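Prephenate dehydrogenase (Corynebacterium glutamicum ATCC 13032, PDB 3KTD) probably catalyses the NAD(P)+-dependent oxidative decarboxylation of prephenate, a step of tyrosine biosynthesis. Local coordinates at residues A[21-24]-A[25-29]; A[173-177]-A[178-182]; A[216-219]-A[220-224]. All blocks are in the same frame, centred on the assembly; numbering follows the deposited sequence.

Contact 1. Residues A[21-24]-A[25-29]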
ATOM      1  N   GLY A  21      -9.966 -23.064   9.149  1.00 34.60           N
ATOM      2  CA  GLY A  21     -11.136 -23.453   8.376  1.00 34.90           C
ATOM      3  C   GLY A  21     -10.793 -23.660   6.918  1.00 34.55           C
ATOM      4  O   GLY A  21     -11.160 -24.687   6.326  1.00 34.66           O
ATOM      5  N   SER A  22     -10.096 -22.677   6.353  1.00 33.76           N
ATOM      6  CA  SER A  22      -9.604 -22.743   4.975  1.00 34.03           C
ATOM      7  C   SER A  22      -8.726 -23.967   4.727  1.00 33.41           C
ATOM      8  O   SER A  22      -8.722 -24.521   3.633  1.00 33.10           O
ATOM      9  CB  SER A  22      -8.776 -21.500   4.647  1.00 33.91           C
ATOM     10  OG  SER A  22      -9.600 -20.366   4.558  1.00 35.24           O
ATOM     11  N   LEU A  23      -7.955 -24.348   5.740  1.00 33.23           N
ATOM     12  CA  LEU A  23      -7.102 -25.517   5.660  1.00 33.16           C
ATOM     13  C   LEU A  23      -7.971 -26.774   5.649  1.00 33.05           C
ATOM     14  O   LEU A  23      -7.743 -27.664   4.851  1.00 32.66           O
ATOM     15  CB  LEU A  23      -6.122 -25.535   6.836  1.00 33.17           C
ATOM     16  CG  LEU A  23      -5.120 -26.688   6.909  1.00 32.78           C
ATOM     17  CD1 LEU A  23      -4.107 -26.609   5.778  1.00 30.50           C
ATOM     18  CD2 LEU A  23      -4.423 -26.681   8.258  1.00 30.99           C
ATOM     19  N   LEU A  24      -8.978 -26.824   6.515  1.00 33.60           N
ATOM     20  CA  LEU A  24      -9.876 -27.971   6.585  1.00 34.36           C
ATOM     21  C   LEU A  24     -10.570 -28.155   5.249  1.00 35.59           C
ATOM     22  O   LEU A  24     -10.672 -29.280   4.741  1.00 35.60           O
ATOM     23  CB  LEU A  24     -10.927 -27.779   7.682  1.00 34.46           C
ATOM     24  CG  LEU A  24     -12.020 -28.850   7.834  1.00 34.18           C
ATOM     25  CD1 LEU A  24     -11.492 -30.077   8.514  1.00 33.03           C
ATOM     26  CD2 LEU A  24     -13.200 -28.309   8.616  1.00 36.05           C
ATOM     27  N   ARG A  25     -11.040 -27.048   4.680  1.00 36.45           N
ATOM     28  CA  ARG A  25     -11.765 -27.094   3.413  1.00 37.08           C
ATOM     29  C   ARG A  25     -10.877 -27.573   2.266  1.00 37.29           C
ATOM     30  O   ARG A  25     -11.304 -28.419   1.471  1.00 37.76           O
ATOM     31  CB  ARG A  25     -12.354 -25.726   3.058  1.00 37.20           C
ATOM     32  CG  ARG A  25     -13.551 -25.274   3.885  1.00 37.81           C
ATOM     33  CD  ARG A  25     -13.968 -23.866   3.432  1.00 39.42           C
ATOM     34  NE  ARG A  25     -15.174 -23.354   4.085  1.00 38.80           N
ATOM     35  CZ  ARG A  25     -16.420 -23.718   3.784  1.00 38.57           C
ATOM     36  NH1 ARG A  25     -16.656 -24.633   2.851  1.00 39.05           N
ATOM     37  NH2 ARG A  25     -17.440 -23.176   4.441  1.00 38.79           N
ATOM     38  N   ASP A  26      -9.658 -27.032   2.174  1.00 36.56           N
ATOM     39  CA  ASP A  26      -8.745 -27.405   1.087  1.00 36.90           C
ATOM     40  C   ASP A  26      -8.276 -28.861   1.214  1.00 36.93           C
ATOM     41  O   ASP A  26      -8.133 -29.557   0.208  1.00 37.49           O
ATOM     42  CB  ASP A  26      -7.535 -26.458   1.015  1.00 36.97           C
ATOM     43  CG  ASP A  26      -7.860 -25.113   0.366  1.00 39.65           C
ATOM     44  OD1 ASP A  26      -8.861 -25.021  -0.392  1.00 42.01           O
ATOM     45  OD2 ASP A  26      -7.094 -24.141   0.597  1.00 40.02           O
ATOM     46  N   LEU A  27      -8.039 -29.312   2.444  1.00 35.98           N
ATOM     47  CA  LEU A  27      -7.625 -30.684   2.690  1.00 35.51           C
ATOM     48  C   LEU A  27      -8.744 -31.655   2.365  1.00 36.61           C
ATOM     49  O   LEU A  27      -8.489 -32.771   1.906  1.00 36.27           O
ATOM     50  CB  LEU A  27      -7.193 -30.882   4.142  1.00 34.72           C
ATOM     51  CG  LEU A  27      -5.820 -30.330   4.531  1.00 32.62           C
ATOM     52  CD1 LEU A  27      -5.575 -30.529   6.009  1.00 28.26           C
ATOM     53  CD2 LEU A  27      -4.701 -30.967   3.710  1.00 27.15           C
ATOM     54  N   HIS A  28      -9.979 -31.225   2.614  1.00 37.42           N
ATOM     55  CA  HIS A  28     -11.158 -32.042   2.343  1.00 37.40           C
ATOM     56  C   HIS A  28     -11.361 -32.132   0.842  1.00 37.33           C
ATOM     57  O   HIS A  28     -11.646 -33.209   0.317  1.00 37.43           O
ATOM     58  CB  HIS A  28     -12.388 -31.431   3.018  1.00 37.45           C
ATOM     59  CG  HIS A  28     -13.611 -32.294   2.965  1.00 37.04           C
ATOM     60  ND1 HIS A  28     -13.782 -33.394   3.779  1.00 38.26           N
ATOM     61  CD2 HIS A  28     -14.740 -32.193   2.226  1.00 36.16           C
ATOM     62  CE1 HIS A  28     -14.954 -33.945   3.531  1.00 37.76           C
ATOM     63  NE2 HIS A  28     -15.558 -33.232   2.596  1.00 39.67           N
ATOM     64  N   ALA A  29     -11.204 -30.995   0.164  1.00 37.67           N
ATOM     65  CA  ALA A  29     -11.302 -30.916  -1.298  1.00 37.95           C
ATOM     66  C   ALA A  29     -10.280 -31.867  -1.918  1.00 38.61           C
ATOM     67  O   ALA A  29     -10.635 -32.717  -2.740  1.00 38.37           O
ATOM     68  CB  ALA A  29     -11.074 -29.471  -1.787  1.00 37.07           C
TER
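Residues 21-24 and 25-29 are consecutive turns of helix 18-29, tied by four i to i+4 backbone hydrogen bonds in which Arg25, Asp26, Leu27 and His28 donate to Gly21, Ser22, Leu23 and Leu24; the bond from Arg25 N to Gly21 O is 2.9 Å long. Among the side chains, Leu23 and Leu27 lie side by side and point the same way, with Leu23 CG 4.0 Å from Leu27 CD1. Their first torsions differ: CG of Leu23 is anti to the backbone N (chi1 -179°), that of Leu27 anti to the carbonyl carbon, and with these torsions, one turn apart on the helix, the two branches run alongside each other. Leu23 packs on Ile13, Leu27 on Val11 and Val34, and Leu24 on Ile13 and Val34, which places this face of the helix against strands 11-14 and 34-37. The unit is a beta-alpha-beta crossover, and its glycine pattern (Gly15, Gly17, Gly20) is consistent with the dinucleotide-binding turn of a Rossmann fold. Arg25 starts over the preceding turn, its CG 3.5 Å from Gly21 O, and extends as far as NE, which bonds Ser137 OG, while NH1 forms a salt bridge with Glu50. Asp26 CG passes 3.4 Å from Ser22 O, and OD1 accepts a hydrogen bond from Gly140 N. Ser22 OG is bonded to Leu18 O and Met138 N. The chemistry thus divides the helix: leucines meet the sheet, while the polar ends of Ser22, Arg25 and Asp26 fasten residues 137-140 to it, and the negative charge of Glu50 would probably help to balance that of the guanidinium group.

Contact 2. Residues A[173-177]-A[178-182]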
ATOM      1  N   GLN A 173       4.334 -31.766   3.367  1.00 33.43           N
ATOM      2  CA  GLN A 173       3.400 -32.414   2.459  1.00 33.08           C
ATOM      3  C   GLN A 173       2.024 -31.791   2.556  1.00 32.74           C
ATOM      4  O   GLN A 173       1.338 -31.660   1.549  1.00 32.88           O
ATOM      5  CB  GLN A 173       3.316 -33.922   2.746  1.00 33.88           C
ATOM      6  CG  GLN A 173       4.524 -34.683   2.261  1.00 33.10           C
ATOM      7  CD  GLN A 173       4.748 -34.476   0.790  1.00 33.03           C
ATOM      8  OE1 GLN A 173       5.734 -33.863   0.379  1.00 34.79           O
ATOM      9  NE2 GLN A 173       3.800 -34.927  -0.015  1.00 34.95           N
HETATM   10  N   MSE A 174       1.634 -31.415   3.774  1.00 32.85           N
HETATM   11  CA  MSE A 174       0.358 -30.752   4.029  1.00 32.90           C
HETATM   12  C   MSE A 174       0.316 -29.386   3.320  1.00 33.65           C
HETATM   13  O   MSE A 174      -0.602 -29.113   2.534  1.00 34.49           O
HETATM   14  CB  MSE A 174       0.139 -30.579   5.539  1.00 32.45           C
HETATM   15  CG  MSE A 174      -1.259 -30.130   5.927  1.00 32.23           C
HETATM   16 SE   MSE A 174      -1.436 -29.560   7.781  0.75 31.23          SE
HETATM   17  CE  MSE A 174      -0.287 -27.995   7.758  1.00 26.41           C
ATOM     18  N   ALA A 175       1.306 -28.541   3.593  1.00 33.69           N
ATOM     19  CA  ALA A 175       1.391 -27.219   2.965  1.00 34.25           C
ATOM     20  C   ALA A 175       1.398 -27.327   1.440  1.00 35.54           C
ATOM     21  O   ALA A 175       0.787 -26.501   0.748  1.00 35.33           O
ATOM     22  CB  ALA A 175       2.631 -26.481   3.440  1.00 33.78           C
ATOM     23  N   LEU A 176       2.086 -28.343   0.915  1.00 36.47           N
ATOM     24  CA  LEU A 176       2.141 -28.544  -0.535  1.00 37.16           C
ATOM     25  C   LEU A 176       0.801 -29.092  -1.062  1.00 38.03           C
ATOM     26  O   LEU A 176       0.373 -28.728  -2.158  1.00 38.22           O
ATOM     27  CB  LEU A 176       3.299 -29.465  -0.930  1.00 36.87           C
ATOM     28  CG  LEU A 176       4.741 -28.994  -0.692  1.00 35.64           C
ATOM     29  CD1 LEU A 176       5.694 -30.177  -0.939  1.00 33.69           C
ATOM     30  CD2 LEU A 176       5.124 -27.797  -1.554  1.00 26.78           C
ATOM     31  N   ALA A 177       0.136 -29.939  -0.269  1.00 38.15           N
ATOM     32  CA  ALA A 177      -1.173 -30.502  -0.636  1.00 37.90           C
ATOM     33  C   ALA A 177      -2.256 -29.439  -0.917  1.00 38.01           C
ATOM     34  O   ALA A 177      -3.218 -29.725  -1.650  1.00 38.48           O
ATOM     35  CB  ALA A 177      -1.657 -31.463   0.445  1.00 37.56           C
ATOM     36  N   VAL A 178      -2.107 -28.235  -0.343  1.00 36.82           N
ATOM     37  CA  VAL A 178      -3.064 -27.129  -0.552  1.00 35.79           C
ATOM     38  C   VAL A 178      -2.488 -25.983  -1.433  1.00 35.35           C
ATOM     39  O   VAL A 178      -2.795 -24.792  -1.238  1.00 34.04           O
ATOM     40  CB  VAL A 178      -3.585 -26.577   0.815  1.00 36.12           C
ATOM     41  CG1 VAL A 178      -4.222 -27.689   1.628  1.00 33.92           C
ATOM     42  CG2 VAL A 178      -2.462 -25.910   1.617  1.00 33.74           C
ATOM     43  N   GLY A 179      -1.643 -26.362  -2.390  1.00 35.28           N
ATOM     44  CA  GLY A 179      -1.060 -25.430  -3.358  1.00 34.98           C
ATOM     45  C   GLY A 179      -0.078 -24.386  -2.854  1.00 34.93           C
ATOM     46  O   GLY A 179       0.197 -23.416  -3.555  1.00 35.18           O
ATOM     47  N   ALA A 180       0.471 -24.559  -1.658  1.00 34.77           N
ATOM     48  CA  ALA A 180       1.404 -23.562  -1.136  1.00 34.62           C
ATOM     49  C   ALA A 180       2.813 -23.775  -1.654  1.00 34.38           C
ATOM     50  O   ALA A 180       3.144 -24.815  -2.210  1.00 34.53           O
ATOM     51  CB  ALA A 180       1.408 -23.560   0.379  1.00 35.17           C
ATOM     52  N   GLU A 181       3.628 -22.747  -1.487  1.00 34.29           N
ATOM     53  CA  GLU A 181       5.033 -22.812  -1.809  1.00 34.37           C
ATOM     54  C   GLU A 181       5.738 -22.849  -0.461  1.00 33.80           C
ATOM     55  O   GLU A 181       5.696 -21.873   0.287  1.00 33.03           O
ATOM     56  CB  GLU A 181       5.449 -21.595  -2.630  1.00 34.88           C
ATOM     57  CG  GLU A 181       4.670 -21.438  -3.949  1.00 38.40           C
ATOM     58  CD  GLU A 181       5.224 -20.329  -4.857  1.00 43.34           C
ATOM     59  OE1 GLU A 181       6.097 -19.540  -4.417  1.00 42.67           O
ATOM     60  OE2 GLU A 181       4.777 -20.251  -6.022  1.00 47.17           O
ATOM     61  N   VAL A 182       6.343 -23.990  -0.128  1.00 33.28           N
ATOM     62  CA  VAL A 182       6.970 -24.138   1.179  1.00 32.26           C
ATOM     63  C   VAL A 182       8.363 -23.545   1.168  1.00 31.50           C
ATOM     64  O   VAL A 182       9.211 -23.993   0.423  1.00 31.53           O
ATOM     65  CB  VAL A 182       7.073 -25.599   1.622  1.00 32.41           C
ATOM     66  CG1 VAL A 182       7.712 -25.671   3.007  1.00 30.34           C
ATOM     67  CG2 VAL A 182       5.694 -26.269   1.621  1.00 32.74           C
TER
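Helix 162-177 gives way to strand 181-184 through a tight turn in which the backbone takes a positive phi at Gly179 (67°), and CA of Leu176 comes within 5.1 Å of CA of Ala180. Two backbone bonds, one within the other, define the turn: Ala180 N donates to Ala175 O at 3.1 Å, and inside it Gly179 N donates to Leu176 O. The second donor stands 59° out of the carbonyl plane; a further bond, Val178 N to Met174 O, is weak. Val182 CG2 sits between two helix residues, 3.6 Å from Ala175 CB and 3.6 Å from Leu176 CD2, and the side chains of Leu176 and Val182 cross at about a right angle. With CG anti to the carbonyl carbon (chi1 -65°), Leu176 can lay CD2 against both this methyl and Ala180 O. The bond pattern and the positive phi identify a Schellman motif, with Gly179 as its C-prime residue, at the end of the helix in the beta-alpha-beta unit formed by strand 146-149, helix 162-177 and strand 181-184. Trp147 of the first of these strands packs on Met174 (selenomethionine), Ala175 and Ala180, and backbone bonds of Glu181 with Ala145 and Trp147 join the new strand to the sheet. Val178, the residue just before the glycine, places CG2 between its backbone N and carbonyl carbon, where that methyl meets Ala175 O at 3.4 Å. Leu176 and Val182 also touch strand 337-340, on Glu339 and Ile338 respectively.

Contact 3. Residues A[216-219]-A[220-224]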
ATOM      1  N   GLY A 216      -7.204  16.849   8.891  1.00 31.04           N
ATOM      2  CA  GLY A 216      -8.597  17.257   8.885  1.00 31.14           C
ATOM      3  C   GLY A 216      -9.313  16.993   7.578  1.00 31.91           C
ATOM      4  O   GLY A 216      -8.901  16.131   6.793  1.00 32.81           O
ATOM      5  N   ALA A 217     -10.372  17.769   7.335  1.00 32.24           N
ATOM      6  CA  ALA A 217     -11.299  17.545   6.212  1.00 32.14           C
ATOM      7  C   ALA A 217     -10.646  17.545   4.828  1.00 31.93           C
ATOM      8  O   ALA A 217     -10.821  16.602   4.046  1.00 31.49           O
ATOM      9  CB  ALA A 217     -12.446  18.556   6.261  1.00 31.46           C
ATOM     10  N   LEU A 218      -9.889  18.590   4.526  1.00 31.67           N
ATOM     11  CA  LEU A 218      -9.262  18.683   3.217  1.00 31.69           C
ATOM     12  C   LEU A 218      -8.362  17.462   2.957  1.00 32.63           C
ATOM     13  O   LEU A 218      -8.427  16.858   1.888  1.00 33.43           O
ATOM     14  CB  LEU A 218      -8.488  19.993   3.080  1.00 30.76           C
ATOM     15  CG  LEU A 218      -8.091  20.404   1.660  1.00 32.12           C
ATOM     16  CD1 LEU A 218      -9.296  20.412   0.727  1.00 29.14           C
ATOM     17  CD2 LEU A 218      -7.397  21.770   1.662  1.00 26.46           C
ATOM     18  N   SER A 219      -7.562  17.066   3.942  1.00 32.52           N
ATOM     19  CA  SER A 219      -6.627  15.962   3.742  1.00 32.87           C
ATOM     20  C   SER A 219      -7.325  14.645   3.412  1.00 32.27           C
ATOM     21  O   SER A 219      -6.966  13.961   2.460  1.00 31.68           O
ATOM     22  CB  SER A 219      -5.725  15.787   4.962  1.00 33.36           C
ATOM     23  OG  SER A 219      -4.755  16.819   4.999  1.00 34.48           O
ATOM     24  N   LEU A 220      -8.331  14.305   4.192  1.00 31.97           N
ATOM     25  CA  LEU A 220      -9.060  13.075   3.963  1.00 32.66           C
ATOM     26  C   LEU A 220      -9.831  13.127   2.640  1.00 33.46           C
ATOM     27  O   LEU A 220     -10.038  12.087   2.003  1.00 34.23           O
ATOM     28  CB  LEU A 220      -9.991  12.778   5.144  1.00 32.72           C
ATOM     29  CG  LEU A 220      -9.303  12.604   6.510  1.00 32.31           C
ATOM     30  CD1 LEU A 220     -10.340  12.350   7.598  1.00 32.72           C
ATOM     31  CD2 LEU A 220      -8.265  11.483   6.486  1.00 29.49           C
ATOM     32  N   SER A 221     -10.232  14.329   2.221  1.00 33.54           N
ATOM     33  CA  SER A 221     -10.940  14.522   0.950  1.00 33.33           C
ATOM     34  C   SER A 221      -9.993  14.333  -0.227  1.00 33.06           C
ATOM     35  O   SER A 221     -10.333  13.667  -1.202  1.00 32.66           O
ATOM     36  CB  SER A 221     -11.565  15.924   0.877  1.00 33.93           C
ATOM     37  OG  SER A 221     -12.378  16.086  -0.280  1.00 32.81           O
ATOM     38  N   LEU A 222      -8.802  14.920  -0.131  1.00 33.29           N
ATOM     39  CA  LEU A 222      -7.814  14.840  -1.215  1.00 32.86           C
ATOM     40  C   LEU A 222      -7.039  13.522  -1.277  1.00 32.45           C
ATOM     41  O   LEU A 222      -6.340  13.264  -2.254  1.00 32.74           O
ATOM     42  CB  LEU A 222      -6.827  16.008  -1.148  1.00 32.53           C
ATOM     43  CG  LEU A 222      -7.387  17.437  -1.224  1.00 32.18           C
ATOM     44  CD1 LEU A 222      -6.227  18.416  -1.406  1.00 30.04           C
ATOM     45  CD2 LEU A 222      -8.405  17.599  -2.336  1.00 30.14           C
ATOM     46  N   ALA A 223      -7.144  12.687  -0.253  1.00 32.25           N
ATOM     47  CA  ALA A 223      -6.423  11.425  -0.279  1.00 32.33           C
ATOM     48  C   ALA A 223      -6.893  10.633  -1.492  1.00 32.60           C
ATOM     49  O   ALA A 223      -8.066  10.700  -1.848  1.00 33.14           O
ATOM     50  CB  ALA A 223      -6.652  10.659   0.987  1.00 32.17           C
ATOM     51  N   ALA A 224      -5.966   9.923  -2.136  1.00 32.67           N
ATOM     52  CA  ALA A 224      -6.250   9.156  -3.349  1.00 32.98           C
ATOM     53  C   ALA A 224      -5.719   7.712  -3.255  1.00 34.24           C
ATOM     54  O   ALA A 224      -5.413   7.224  -2.157  1.00 34.18           O
ATOM     55  CB  ALA A 224      -5.672   9.868  -4.559  1.00 32.47           C
TER
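Leu218 carries CG anti to its own backbone N (chi1 -164°), whereas Leu222, one turn later, has CG anti to the carbonyl carbon (chi1 -59°); these torsions bring the two branched ends together, with Leu218 CD1 4.0 Å from Leu222 CG. The side chains cross obliquely, and Leu222 CD1 in turn reaches Leu218 CG at 4.1 Å. Leu222 CG also rides over the carbonyl of the earlier turn, 3.3 Å from Leu218 O, the acceptor of the Leu222 backbone N-H. That backbone bond is 2.8 Å long from Leu222 N to Leu218 O, one of three regular i to i+4 bonds with those from Leu220 to Gly216 and from Ser221 to Ala217. Leu220 CG lies 3.6 Å from Gly216 O on another side of the helix. All this belongs to the short helix 216-222, which follows the long helix 187-214 and lies in the range assigned to the dimerization domain of the family. Gly216 has a positive phi (77°), which glycine accommodates readily; at the C-terminal end the Ala223 N to Ser219 O bond is weak, and Ala223 is the first residue to leave helical angles, with Ala224 at the N-cap position of helix 225-230. The second subunit packs on this helix: Leu218 meets Ser185, Leu222 Val148, Ser219 Ala193 and Ala217 Thr333, all four partners belonging to that other chain. Ser221 has OG anti to its backbone N, while its CB stays 3.3 Å from Ala217 O; the hydroxyl is hydrogen-bonded to Gly335 O of the second subunit, and Ser221 O accepts a bond from Arg312 NH2 of the same neighbouring chain.

How the contacts relate
Contacts 1, 2 and 3 follow one another along the chain without overlap. Contacts 1 and 2 lie in the region assigned to nucleotide binding: their centres are 12 Å apart, and both serve helices that connect strands of the same mixed sheet. They meet where Val178 CG1 packs 3.6 Å from Asp26 CB, so the turn after helix 162-177 abuts helix 18-29. Contact 3 lies within the dimerization range, its centre 42 Å from that of contact 1 and 43 Å from that of contact 2, with nearest atoms about 29 Å away from either. The first two sit on the mixed sheet of one subunit, consistent with a Rossmann-type domain, whereas the third faces the partner subunit.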